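Local coordinates for protein xyloglucan-specific endo-beta-1,4-glucanase BoGH5A (Bacteroides ovatus, PDB 3ZMR) that cleaves internal beta-1,4-glucosidic linkages in the backbone of xyloglucan with retention of configuration, releasing xyloglucan oligosaccharides for a gut bacterium, at residues 185-189 and 239-243; 175-180 and 193-197; 371-375 and 419-423; 354-360 and 414-419. All blocks are in the same frame, centred on the assembly; numbering follows the deposited sequence.

In the fold
From the N terminus, the chain passes through a BACON domain and enters an eight-stranded parallel (beta/alpha)8 barrel, which holds all four contacts. The loop after strand 170-173 supplies 175-180, and the chain then runs through 185-189 into the short strand 188-189. Contact 2 closes first, when 193-197 on the next helix returns to 175-180; contact 1 closes when 239-243, on the helix after strand 210-214, meets 185-189. The two cross and touch. Contacts 3 and 4 follow in series and also cross, sharing Tyr419 of helix 406-429: contact 4 closes when 414-419 meets loop 354-360, and contact 3 at 419-423 just beyond, against helix segment 371-375.

Contact 1 (185-189 and 239-243)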
loop_
_atom_site.group_PDB
_atom_site.type_symbol
_atom_site.label_atom_id
_atom_site.label_comp_id
_atom_site.label_asym_id
_atom_site.label_seq_id
_atom_site.Cartn_x
_atom_site.Cartn_y
_atom_site.Cartn_z
ATOM N N ALA A 185 -19.940 5.729 -16.365
ATOM C CA ALA A 185 -18.974 5.799 -17.473
ATOM C C ALA A 185 -17.757 6.667 -17.117
ATOM O O ALA A 185 -16.636 6.391 -17.546
ATOM C CB ALA A 185 -19.648 6.326 -18.746
ATOM N N THR A 186 -18.000 7.715 -16.332
ATOM C CA THR A 186 -16.946 8.660 -15.950
ATOM C C THR A 186 -16.477 8.451 -14.519
ATOM O O THR A 186 -15.604 9.171 -14.040
ATOM C CB THR A 186 -17.406 10.127 -16.093
ATOM O OG1 THR A 186 -18.514 10.371 -15.218
ATOM C CG2 THR A 186 -17.810 10.425 -17.543
ATOM N N TYR A 187 -17.087 7.491 -13.825
ATOM C CA TYR A 187 -16.730 7.151 -12.433
ATOM C C TYR A 187 -17.000 8.306 -11.465
ATOM O O TYR A 187 -16.306 8.455 -10.440
ATOM C CB TYR A 187 -15.272 6.720 -12.316
ATOM C CG TYR A 187 -14.863 5.713 -13.335
ATOM C CD1 TYR A 187 -15.464 4.453 -13.372
ATOM C CD2 TYR A 187 -13.905 6.013 -14.309
ATOM C CE1 TYR A 187 -15.076 3.510 -14.317
ATOM C CE2 TYR A 187 -13.523 5.073 -15.263
ATOM C CZ TYR A 187 -14.120 3.821 -15.262
ATOM O OH TYR A 187 -13.748 2.872 -16.204
ATOM N N LYS A 188 -17.989 9.136 -11.796
ATOM C CA LYS A 188 -18.373 10.249 -10.956
ATOM C C LYS A 188 -19.135 9.768 -9.743
ATOM O O LYS A 188 -20.178 9.151 -9.859
ATOM C CB LYS A 188 -19.194 11.292 -11.730
ATOM C CG LYS A 188 -19.639 12.481 -10.880
ATOM C CD LYS A 188 -18.517 13.431 -10.518
ATOM C CE LYS A 188 -19.055 14.677 -9.818
ATOM N NZ LYS A 188 -17.987 15.693 -9.605
ATOM N N ILE A 189 -18.590 10.087 -8.576
ATOM C CA ILE A 189 -19.135 9.650 -7.284
ATOM C C ILE A 189 -20.195 10.619 -6.780
ATOM O O ILE A 189 -19.981 11.843 -6.808
ATOM C CB ILE A 189 -17.999 9.506 -6.235
ATOM C CG1 ILE A 189 -16.975 8.478 -6.719
ATOM C CG2 ILE A 189 -18.556 9.059 -4.886
ATOM C CD1 ILE A 189 -15.641 8.581 -6.024
ATOM N N ALA A 239 -9.306 8.633 -11.854
ATOM C CA ALA A 239 -10.560 9.393 -11.843
ATOM C C ALA A 239 -11.190 9.377 -10.459
ATOM O O ALA A 239 -11.718 10.385 -9.988
ATOM C CB ALA A 239 -11.536 8.852 -12.868
ATOM N N MET A 240 -11.088 8.231 -9.792
ATOM C CA MET A 240 -11.654 8.070 -8.465
ATOM C C MET A 240 -10.835 8.832 -7.441
ATOM O O MET A 240 -11.369 9.648 -6.664
ATOM C CB MET A 240 -11.777 6.579 -8.102
ATOM C CG MET A 240 -12.777 5.825 -8.990
ATOM S SD MET A 240 -12.868 4.082 -8.568
ATOM C CE MET A 240 -13.773 4.152 -7.034
ATOM N N TRP A 241 -9.512 8.626 -7.462
ATOM C CA TRP A 241 -8.658 9.331 -6.493
ATOM C C TRP A 241 -8.627 10.850 -6.662
ATOM O O TRP A 241 -8.468 11.581 -5.681
ATOM C CB TRP A 241 -7.222 8.782 -6.438
ATOM C CG TRP A 241 -7.114 7.696 -5.405
ATOM C CD1 TRP A 241 -6.930 6.354 -5.622
ATOM C CD2 TRP A 241 -7.233 7.861 -3.989
ATOM N NE1 TRP A 241 -6.965 5.672 -4.426
ATOM C CE2 TRP A 241 -7.162 6.564 -3.406
ATOM C CE3 TRP A 241 -7.470 8.961 -3.155
ATOM C CZ2 TRP A 241 -7.267 6.355 -2.028
ATOM C CZ3 TRP A 241 -7.537 8.747 -1.787
ATOM C CH2 TRP A 241 -7.460 7.464 -1.245
ATOM N N LYS A 242 -8.809 11.331 -7.895
ATOM C CA LYS A 242 -8.865 12.770 -8.091
ATOM C C LYS A 242 -10.018 13.382 -7.269
ATOM O O LYS A 242 -9.887 14.417 -6.593
ATOM C CB LYS A 242 -8.953 13.127 -9.569
ATOM C CG LYS A 242 -8.924 14.622 -9.814
ATOM C CD LYS A 242 -8.897 14.920 -11.316
ATOM C CE LYS A 242 -8.905 16.426 -11.518
ATOM N NZ LYS A 242 -8.991 16.828 -12.942
ATOM N N GLN A 243 -11.176 12.721 -7.332
ATOM C CA GLN A 243 -12.334 13.176 -6.589
ATOM C C GLN A 243 -12.143 13.139 -5.085
ATOM O O GLN A 243 -12.490 14.073 -4.348
ATOM C CB GLN A 243 -13.558 12.342 -6.927
ATOM C CG GLN A 243 -14.020 12.554 -8.364
ATOM C CD GLN A 243 -15.072 11.548 -8.737
ATOM O OE1 GLN A 243 -16.260 11.717 -8.428
ATOM N NE2 GLN A 243 -14.641 10.485 -9.378
HETATM O O HOH W 1 -17.445 13.673 -7.265
#
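Tyr187 and Met240 bring their backbones to within 6.5 Å between CA atoms, where the chain of 185-189 passes the flank of helix 239-243 and turns into the short strand 188-189. The side-chain amide of Gln243 does most of the joining. Its NE2 reaches the carbonyl oxygen of Tyr187 at 2.8 Å in a nearly straight bond (169° at the hydrogen), the donor standing above the plane of that carbonyl. The second hydrogen of NE2 turns back to Ala239 O, one helical turn earlier, at 3.0 Å. In the opposite sense, Ile189 N donates to Gln243 OE1 at 2.8 Å, in the plane of the amide carbonyl and on a lone pair. With both hydrogens aimed at carbonyl oxygens and OE1 taking an N-H, the amide has one sensible orientation. A water adds a further bond to OE1, at 2.6 Å, and also donates to Ile189 O. A leucine in place of Gln243 would probably leave Tyr187 O and Ile189 N without these mates and let the loop drift from the helix. Around the amide, Tyr187 makes apolar contacts: its CD2 meets the methyl of Ala239 at 4.0 Å, and its CB lies beside Met240 CG. The Ile189 side chain crosses the Gln243 amide, with CB 3.6 Å from OE1. Tyr187, with positive phi, forms a G1 beta bulge with Lys188 opposite Asp183, and it is the carbonyl of this bulge residue that the glutamine binds. A side-chain amide here mimics a strand's backbone, tying the loop after the second strand of a (beta/alpha)8 barrel to the helix that follows the third.

Contact 2 (175-180 and 193-197); sequences VAYSHQ and WMDKV
The indole of Trp193 carries His179 and Gln180 on one face and Val197 CG2 on the other, while Tyr177 CD2 lies at its edge. This aromatic cluster packs the loop that follows the second strand of the (beta/alpha)8 barrel onto the next barrel helix, 191-206. A type I turn from Tyr177 to Gln180 delivers two of the groups. The imidazole of His179 presents its edge to the six-membered ring, T-shaped, with centroids 4.9 Å apart and planes at 81°. Gln180 CG sits above the five-membered ring, 3.6 Å from its centroid, in a CH-pi contact. Beyond CG the chain bends at chi2, which lays the amide over the indole, 17° from parallel. At the rim, Trp193 NE1 donates to Ala176 O at 2.9 Å, a bent bond (135° at the hydrogen) that lies in the carbonyl plane yet is tilted from that of the ring. The buried indole nitrogen is thus satisfied by the loop backbone, whose own Tyr177 N is held by Glu218. One turn further along the helix, Val175 CG1 and Val197 CG2 meet tip to tip at 3.8 Å.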
loop_
_atom_site.group_PDB
_atom_site.type_symbol
_atom_site.label_atom_id
_atom_site.label_comp_id
_atom_site.label_asym_id
_atom_site.label_seq_id
_atom_site.Cartn_x
_atom_site.Cartn_y
_atom_site.Cartn_z
ATOM N N VAL A 175 -13.050 2.037 2.470
ATOM C CA VAL A 175 -14.161 2.696 1.787
ATOM C C VAL A 175 -14.348 2.112 0.389
ATOM O O VAL A 175 -13.387 1.862 -0.355
ATOM C CB VAL A 175 -13.942 4.219 1.646
ATOM C CG1 VAL A 175 -15.219 4.921 1.162
ATOM C CG2 VAL A 175 -13.513 4.834 2.963
ATOM N N ALA A 176 -15.622 1.929 0.037
ATOM C CA ALA A 176 -16.040 1.596 -1.315
ATOM C C ALA A 176 -16.727 2.859 -1.853
ATOM O O ALA A 176 -17.332 3.639 -1.093
ATOM C CB ALA A 176 -17.060 0.467 -1.290
ATOM N N TYR A 177 -16.614 3.032 -3.169
ATOM C CA TYR A 177 -17.246 4.146 -3.899
ATOM C C TYR A 177 -18.008 3.721 -5.144
ATOM O O TYR A 177 -18.894 4.457 -5.592
ATOM C CB TYR A 177 -16.186 5.180 -4.311
ATOM C CG TYR A 177 -15.395 5.807 -3.197
ATOM C CD1 TYR A 177 -14.216 5.220 -2.736
ATOM C CD2 TYR A 177 -15.838 6.973 -2.572
ATOM C CE1 TYR A 177 -13.478 5.832 -1.718
ATOM C CE2 TYR A 177 -15.125 7.572 -1.557
ATOM C CZ TYR A 177 -13.964 7.002 -1.123
ATOM O OH TYR A 177 -13.285 7.679 -0.126
ATOM N N SER A 178 -17.633 2.579 -5.713
ATOM C CA SER A 178 -18.100 2.162 -7.039
ATOM C C SER A 178 -19.550 1.655 -7.070
ATOM O O SER A 178 -20.120 1.420 -8.148
ATOM C CB SER A 178 -17.168 1.133 -7.666
ATOM O OG SER A 178 -15.894 1.737 -7.899
ATOM N N HIS A 179 -20.138 1.540 -5.891
ATOM C CA HIS A 179 -21.569 1.287 -5.730
ATOM C C HIS A 179 -22.376 2.573 -5.593
ATOM O O HIS A 179 -23.602 2.546 -5.419
ATOM C CB HIS A 179 -21.825 0.384 -4.527
ATOM C CG HIS A 179 -21.396 0.957 -3.218
ATOM N ND1 HIS A 179 -20.301 1.788 -3.090
ATOM C CD2 HIS A 179 -21.861 0.744 -1.961
ATOM C CE1 HIS A 179 -20.151 2.104 -1.817
ATOM N NE2 HIS A 179 -21.076 1.476 -1.107
ATOM N N GLN A 180 -21.688 3.709 -5.694
ATOM C CA GLN A 180 -22.274 5.036 -5.423
ATOM C C GLN A 180 -21.930 6.043 -6.531
ATOM O O GLN A 180 -21.781 7.253 -6.262
ATOM C CB GLN A 180 -21.855 5.563 -4.045
ATOM C CG GLN A 180 -22.322 4.685 -2.904
ATOM C CD GLN A 180 -23.799 4.856 -2.588
ATOM O OE1 GLN A 180 -24.404 5.892 -2.865
ATOM N NE2 GLN A 180 -24.393 3.835 -1.994
ATOM N N TRP A 193 -22.786 10.522 -1.037
ATOM C CA TRP A 193 -21.951 9.446 -0.485
ATOM C C TRP A 193 -20.649 10.012 0.074
ATOM O O TRP A 193 -20.215 9.696 1.190
ATOM C CB TRP A 193 -21.625 8.428 -1.560
ATOM C CG TRP A 193 -20.768 7.314 -1.065
ATOM C CD1 TRP A 193 -19.496 7.030 -1.462
ATOM C CD2 TRP A 193 -21.097 6.318 -0.066
ATOM N NE1 TRP A 193 -19.013 5.937 -0.775
ATOM C CE2 TRP A 193 -19.973 5.463 0.064
ATOM C CE3 TRP A 193 -22.236 6.043 0.705
ATOM C CZ2 TRP A 193 -19.960 4.374 0.927
ATOM C CZ3 TRP A 193 -22.230 4.960 1.553
ATOM C CH2 TRP A 193 -21.106 4.143 1.669
ATOM N N MET A 194 -20.015 10.891 -0.695
ATOM C CA MET A 194 -18.782 11.553 -0.234
ATOM C C MET A 194 -19.045 12.288 1.075
ATOM O O MET A 194 -18.198 12.315 1.985
ATOM C CB MET A 194 -18.270 12.543 -1.281
ATOM C CG MET A 194 -17.841 11.902 -2.580
ATOM S SD MET A 194 -16.539 10.676 -2.365
ATOM C CE MET A 194 -15.253 11.614 -1.562
ATOM N N ASP A 195 -20.225 12.893 1.198
ATOM C CA ASP A 195 -20.573 13.589 2.428
ATOM C C ASP A 195 -20.570 12.634 3.632
ATOM O O ASP A 195 -20.184 13.000 4.732
ATOM C CB ASP A 195 -21.975 14.218 2.362
ATOM C CG ASP A 195 -22.107 15.375 1.362
ATOM O OD1 ASP A 195 -21.091 15.927 0.894
ATOM O OD2 ASP A 195 -23.278 15.750 1.086
ATOM N N LYS A 196 -21.105 11.425 3.439
ATOM C CA LYS A 196 -21.180 10.431 4.534
ATOM C C LYS A 196 -19.776 9.980 4.955
ATOM O O LYS A 196 -19.446 9.884 6.119
ATOM C CB LYS A 196 -22.017 9.208 4.102
ATOM C CG LYS A 196 -23.515 9.479 4.043
ATOM C CD LYS A 196 -24.272 8.335 3.403
ATOM C CE LYS A 196 -24.478 7.171 4.356
ATOM N NZ LYS A 196 -25.437 6.197 3.728
ATOM N N VAL A 197 -18.955 9.679 3.956
ATOM C CA VAL A 197 -17.563 9.317 4.216
ATOM C C VAL A 197 -16.851 10.465 4.990
ATOM O O VAL A 197 -16.182 10.266 6.016
ATOM C CB VAL A 197 -16.815 8.956 2.917
ATOM C CG1 VAL A 197 -15.367 8.603 3.257
ATOM C CG2 VAL A 197 -17.505 7.798 2.186
#

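Contact 3 (371-375 and 419-423)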
loop_
_atom_site.group_PDB
_atom_site.type_symbol
_atom_site.label_atom_id
_atom_site.label_comp_id
_atom_site.label_asym_id
_atom_site.label_seq_id
_atom_site.Cartn_x
_atom_site.Cartn_y
_atom_site.Cartn_z
ATOM N N GLU A 371 5.460 -18.792 16.784
ATOM C CA GLU A 371 6.277 -17.643 17.190
ATOM C C GLU A 371 7.479 -17.373 16.281
ATOM O O GLU A 371 7.716 -16.224 15.867
ATOM C CB GLU A 371 6.737 -17.778 18.661
ATOM C CG GLU A 371 5.645 -17.621 19.728
ATOM C CD GLU A 371 4.915 -18.905 20.084
ATOM O OE1 GLU A 371 4.939 -19.885 19.301
ATOM O OE2 GLU A 371 4.312 -18.915 21.173
ATOM N N GLY A 372 8.252 -18.400 15.991
ATOM C CA GLY A 372 9.439 -18.194 15.190
ATOM C C GLY A 372 9.099 -17.723 13.770
ATOM O O GLY A 372 9.769 -16.867 13.204
ATOM N N ASP A 373 8.068 -18.309 13.176
ATOM C CA ASP A 373 7.634 -17.924 11.832
ATOM C C ASP A 373 7.137 -16.471 11.777
ATOM O O ASP A 373 7.445 -15.738 10.831
ATOM C CB ASP A 373 6.529 -18.851 11.297
ATOM C CG ASP A 373 7.047 -20.194 10.789
ATOM O OD1 ASP A 373 8.271 -20.491 10.866
ATOM O OD2 ASP A 373 6.181 -20.983 10.319
ATOM N N ILE A 374 6.393 -16.069 12.792
ATOM C CA ILE A 374 5.876 -14.703 12.878
ATOM C C ILE A 374 7.053 -13.729 12.996
ATOM O O ILE A 374 7.108 -12.717 12.277
ATOM C CB ILE A 374 4.903 -14.514 14.063
ATOM C CG1 ILE A 374 3.647 -15.360 13.837
ATOM C CG2 ILE A 374 4.565 -13.049 14.242
ATOM C CD1 ILE A 374 2.719 -15.341 15.023
ATOM N N GLU A 375 8.008 -14.039 13.876
ATOM C CA GLU A 375 9.214 -13.193 14.021
ATOM C C GLU A 375 9.995 -13.101 12.716
ATOM O O GLU A 375 10.447 -12.025 12.336
ATOM C CB GLU A 375 10.120 -13.716 15.150
ATOM C CG GLU A 375 11.432 -12.952 15.355
ATOM C CD GLU A 375 11.272 -11.606 16.054
ATOM O OE1 GLU A 375 10.874 -10.619 15.387
ATOM O OE2 GLU A 375 11.559 -11.533 17.273
ATOM N N TYR A 419 -1.895 -14.839 20.612
ATOM C CA TYR A 419 -1.530 -14.534 19.226
ATOM C C TYR A 419 -1.502 -13.003 18.982
ATOM O O TYR A 419 -0.548 -12.453 18.449
ATOM C CB TYR A 419 -2.524 -15.201 18.241
ATOM C CG TYR A 419 -2.288 -14.825 16.802
ATOM C CD1 TYR A 419 -1.383 -15.519 16.030
ATOM C CD2 TYR A 419 -2.971 -13.768 16.230
ATOM C CE1 TYR A 419 -1.126 -15.173 14.728
ATOM C CE2 TYR A 419 -2.767 -13.435 14.896
ATOM C CZ TYR A 419 -1.845 -14.138 14.143
ATOM O OH TYR A 419 -1.582 -13.760 12.825
ATOM N N ILE A 420 -2.563 -12.345 19.383
ATOM C CA ILE A 420 -2.699 -10.903 19.274
ATOM C C ILE A 420 -1.551 -10.190 19.954
ATOM O O ILE A 420 -0.900 -9.301 19.362
ATOM C CB ILE A 420 -4.067 -10.410 19.831
ATOM C CG1 ILE A 420 -5.210 -10.833 18.896
ATOM C CG2 ILE A 420 -4.073 -8.891 19.999
ATOM C CD1 ILE A 420 -6.601 -10.685 19.481
ATOM N N GLU A 421 -1.279 -10.541 21.203
ATOM C CA GLU A 421 -0.181 -9.934 21.942
ATOM C C GLU A 421 1.136 -10.158 21.218
ATOM O O GLU A 421 1.957 -9.243 21.128
ATOM C CB GLU A 421 -0.101 -10.527 23.347
ATOM C CG GLU A 421 1.013 -9.940 24.200
ATOM C CD GLU A 421 1.286 -10.718 25.479
ATOM O OE1 GLU A 421 0.338 -11.311 26.060
ATOM O OE2 GLU A 421 2.459 -10.696 25.919
ATOM N N TYR A 422 1.332 -11.367 20.707
ATOM C CA TYR A 422 2.613 -11.743 20.082
ATOM C C TYR A 422 2.809 -10.943 18.779
ATOM O O TYR A 422 3.899 -10.389 18.509
ATOM C CB TYR A 422 2.745 -13.246 19.806
ATOM C CG TYR A 422 4.174 -13.627 19.490
ATOM C CD1 TYR A 422 5.100 -13.825 20.506
ATOM C CD2 TYR A 422 4.612 -13.707 18.177
ATOM C CE1 TYR A 422 6.415 -14.111 20.207
ATOM C CE2 TYR A 422 5.916 -13.992 17.865
ATOM C CZ TYR A 422 6.818 -14.194 18.878
ATOM O OH TYR A 422 8.130 -14.479 18.567
ATOM N N VAL A 423 1.776 -10.880 17.962
ATOM C CA VAL A 423 1.868 -10.108 16.713
ATOM C C VAL A 423 2.186 -8.631 17.026
ATOM O O VAL A 423 3.073 -8.028 16.416
ATOM C CB VAL A 423 0.601 -10.242 15.864
ATOM C CG1 VAL A 423 0.584 -9.207 14.735
ATOM C CG2 VAL A 423 0.521 -11.670 15.343
#
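The carbonyl oxygen of Glu371 accepts the helical N-H of Glu375, with 3.0 Å between O and N, and the phenol OH of Tyr422 on the facing helix approaches this same oxygen to 3.2 Å. Two neighbouring helices of the outer layer of a (beta/alpha)8 barrel meet here: helix 371-379, which precedes the seventh strand by way of the short helix 382-386, and helix 406-429, which follows it. Their short segments run in broadly the same direction, 35° apart, with axes 11.1 Å from each other. That wide spacing is bridged by Tyr422, whose CG lies anti to its backbone N (chi1 -166°) and whose ring extends across to the partner helix. Glu371 covers one face: its CG stands 3.8 Å from the ring centroid in a CH-pi contact, and the carboxylate, bent away at chi2, has its plane nearly perpendicular to the ring and bonds through OE2 to Ala358 N. Ile374 takes the edge instead, with CB 4.0 Å from Tyr422 CE2, the two side chains sliding past each other in opposite senses. The far end of the isoleucine continues inward to Tyr419, whose hydroxyl is tied to Asp339 O. There Ile374 CD1 rests 3.9 Å from Tyr419 CE1 and 4.3 Å from Val423 CG2.

Contact 4 (354-360 and 414-419); sequences SQWGAAF and KSRNDY. With EDO (1,2-ethanediol), chain F.
A long connection of the (beta/alpha)8 barrel, running from the sixth strand to its helix 371-379, folds here against helix 406-429, with Trp356 of the loop set on Ser415 and Tyr419. The backbones come closest at Trp356 and Ser415, whose CA atoms lie 5.1 Å apart. Ser415 OG accepts the N-H of Trp356 at 3.0 Å (145° at the hydrogen) and in turn donates to Asn411 O, one turn back in its own helix. The phenyl ring of Phe360 lies close by, with CE2 3.2 Å from this OG and CZ against Lys414 CD. Trp356 CG is anti to the backbone N (chi1 178°), which carries the indole along the helix to Tyr419. That tyrosine turns an edge to the five-membered ring, T-shaped, with planes at 84° and CD1 3.6 Å from Trp356 NE1, while its CA forms a CH-pi contact 3.9 Å from the centroid of the six-membered ring. The indole N-H itself is bound by Gly369 O. An alanine at Trp356 would probably open a gap between loop and helix, leaving Tyr419 without the face it abuts and Gly369 O without its donor. A water joins Trp356 O to Asp418 OD2, at 2.8 and 2.7 Å, and this carboxylate also takes Lys414 NZ at 2.8 Å on its syn lone pair, a salt bridge within the helix. The whole is a barrel loop keyed by one tryptophan to the outer helix that follows the strand of Glu395, the inferred nucleophile.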
loop_
_atom_site.group_PDB
_atom_site.type_symbol
_atom_site.label_atom_id
_atom_site.label_comp_id
_atom_site.label_asym_id
_atom_site.label_seq_id
_atom_site.Cartn_x
_atom_site.Cartn_y
_atom_site.Cartn_z
ATOM N N SER A 354 -7.940 -24.259 16.082
ATOM C CA SER A 354 -8.518 -23.406 17.108
ATOM C C SER A 354 -7.481 -22.818 18.078
ATOM O O SER A 354 -7.810 -21.918 18.859
ATOM C CB SER A 354 -9.598 -24.163 17.925
ATOM O OG SER A 354 -9.007 -25.268 18.581
ATOM N N GLN A 355 -6.263 -23.389 18.075
ATOM C CA GLN A 355 -5.234 -23.052 19.043
ATOM C C GLN A 355 -4.003 -22.486 18.338
ATOM O O GLN A 355 -3.813 -22.667 17.129
ATOM C CB GLN A 355 -4.808 -24.281 19.840
ATOM C CG GLN A 355 -5.968 -24.818 20.671
ATOM C CD GLN A 355 -5.664 -26.145 21.345
ATOM O OE1 GLN A 355 -4.588 -26.730 21.177
ATOM N NE2 GLN A 355 -6.627 -26.639 22.096
ATOM N N TRP A 356 -3.192 -21.803 19.130
ATOM C CA TRP A 356 -1.972 -21.142 18.636
ATOM C C TRP A 356 -0.954 -20.986 19.763
ATOM O O TRP A 356 -1.314 -20.646 20.887
ATOM C CB TRP A 356 -2.324 -19.732 18.067
ATOM C CG TRP A 356 -1.069 -19.048 17.601
ATOM C CD1 TRP A 356 -0.482 -19.164 16.346
ATOM C CD2 TRP A 356 -0.155 -18.254 18.389
ATOM N NE1 TRP A 356 0.714 -18.488 16.315
ATOM C CE2 TRP A 356 0.946 -17.915 17.544
ATOM C CE3 TRP A 356 -0.153 -17.792 19.721
ATOM C CZ2 TRP A 356 2.054 -17.186 18.015
ATOM C CZ3 TRP A 356 0.932 -17.051 20.168
ATOM C CH2 TRP A 356 2.015 -16.729 19.301
ATOM N N GLY A 357 0.321 -21.202 19.444
ATOM C CA GLY A 357 1.413 -20.738 20.286
ATOM C C GLY A 357 2.016 -21.799 21.196
ATOM O O GLY A 357 1.520 -22.915 21.308
ATOM N N ALA A 358 3.095 -21.408 21.852
ATOM C CA ALA A 358 3.917 -22.331 22.683
ATOM C C ALA A 358 3.099 -23.047 23.761
ATOM O O ALA A 358 3.309 -24.232 24.001
ATOM C CB ALA A 358 5.086 -21.585 23.312
ATOM N N ALA A 359 2.145 -22.328 24.355
ATOM C CA ALA A 359 1.289 -22.879 25.423
ATOM C C ALA A 359 0.471 -24.086 24.957
ATOM O O ALA A 359 0.063 -24.922 25.778
ATOM C CB ALA A 359 0.373 -21.802 25.983
ATOM N N PHE A 360 0.251 -24.183 23.650
ATOM C CA PHE A 360 -0.523 -25.279 23.041
ATOM C C PHE A 360 0.239 -26.183 22.087
ATOM O O PHE A 360 -0.367 -26.920 21.304
ATOM C CB PHE A 360 -1.762 -24.704 22.353
ATOM C CG PHE A 360 -2.669 -24.023 23.307
ATOM C CD1 PHE A 360 -3.429 -24.774 24.209
ATOM C CD2 PHE A 360 -2.719 -22.652 23.370
ATOM C CE1 PHE A 360 -4.236 -24.137 25.122
ATOM C CE2 PHE A 360 -3.516 -22.011 24.283
ATOM C CZ PHE A 360 -4.271 -22.758 25.168
ATOM N N LYS A 414 -7.974 -18.063 24.759
ATOM C CA LYS A 414 -6.607 -17.803 25.219
ATOM C C LYS A 414 -5.650 -17.689 24.041
ATOM O O LYS A 414 -4.830 -16.762 23.986
ATOM C CB LYS A 414 -6.114 -18.892 26.192
ATOM C CG LYS A 414 -4.664 -18.699 26.649
ATOM C CD LYS A 414 -4.183 -19.749 27.646
ATOM C CE LYS A 414 -2.964 -19.249 28.415
ATOM N NZ LYS A 414 -1.800 -19.032 27.518
ATOM N N SER A 415 -5.766 -18.603 23.096
ATOM C CA SER A 415 -4.907 -18.644 21.922
ATOM C C SER A 415 -5.033 -17.333 21.148
ATOM O O SER A 415 -4.033 -16.811 20.663
ATOM C CB SER A 415 -5.320 -19.797 21.013
ATOM O OG SER A 415 -4.862 -21.054 21.525
ATOM N N ARG A 416 -6.254 -16.857 20.947
ATOM C CA ARG A 416 -6.461 -15.587 20.215
ATOM C C ARG A 416 -5.676 -14.482 20.889
ATOM O O ARG A 416 -4.985 -13.665 20.239
ATOM C CB ARG A 416 -7.915 -15.132 20.136
ATOM C CG ARG A 416 -8.820 -16.067 19.381
ATOM C CD ARG A 416 -10.222 -15.487 19.389
ATOM N NE ARG A 416 -10.328 -14.274 18.564
ATOM C CZ ARG A 416 -10.369 -13.025 19.032
ATOM N NH1 ARG A 416 -10.359 -12.752 20.334
ATOM N NH2 ARG A 416 -10.409 -12.023 18.142
ATOM N N ASN A 417 -5.811 -14.370 22.197
ATOM C CA ASN A 417 -5.152 -13.282 22.935
ATOM C C ASN A 417 -3.630 -13.423 23.003
ATOM O O ASN A 417 -2.898 -12.433 22.895
ATOM C CB ASN A 417 -5.814 -13.095 24.293
ATOM C CG ASN A 417 -7.217 -12.560 24.151
ATOM O OD1 ASN A 417 -7.517 -11.807 23.194
ATOM N ND2 ASN A 417 -8.097 -12.960 25.048
ATOM N N ASP A 418 -3.140 -14.651 23.085
ATOM C CA ASP A 418 -1.693 -14.929 23.030
ATOM C C ASP A 418 -1.158 -14.483 21.655
ATOM O O ASP A 418 -0.104 -13.851 21.542
ATOM C CB ASP A 418 -1.406 -16.427 23.262
ATOM C CG ASP A 418 -1.632 -16.861 24.698
ATOM O OD1 ASP A 418 -1.800 -15.992 25.612
ATOM O OD2 ASP A 418 -1.626 -18.097 24.896
ATOM N N TYR A 419 -1.895 -14.839 20.612
ATOM C CA TYR A 419 -1.530 -14.534 19.226
ATOM C C TYR A 419 -1.502 -13.003 18.982
ATOM O O TYR A 419 -0.548 -12.453 18.449
ATOM C CB TYR A 419 -2.524 -15.201 18.241
ATOM C CG TYR A 419 -2.288 -14.825 16.802
ATOM C CD1 TYR A 419 -1.383 -15.519 16.030
ATOM C CD2 TYR A 419 -2.971 -13.768 16.230
ATOM C CE1 TYR A 419 -1.126 -15.173 14.728
ATOM C CE2 TYR A 419 -2.767 -13.435 14.896
ATOM C CZ TYR A 419 -1.845 -14.138 14.143
ATOM O OH TYR A 419 -1.582 -13.760 12.825
HETATM C C1 EDO F . -11.983 -27.050 18.186
HETATM O O1 EDO F . -10.645 -27.484 17.889
HETATM C C2 EDO F . -12.837 -28.237 18.644
HETATM O O2 EDO F . -12.961 -29.143 17.545
HETATM O O HOH W 2 -0.259 -19.687 23.247
#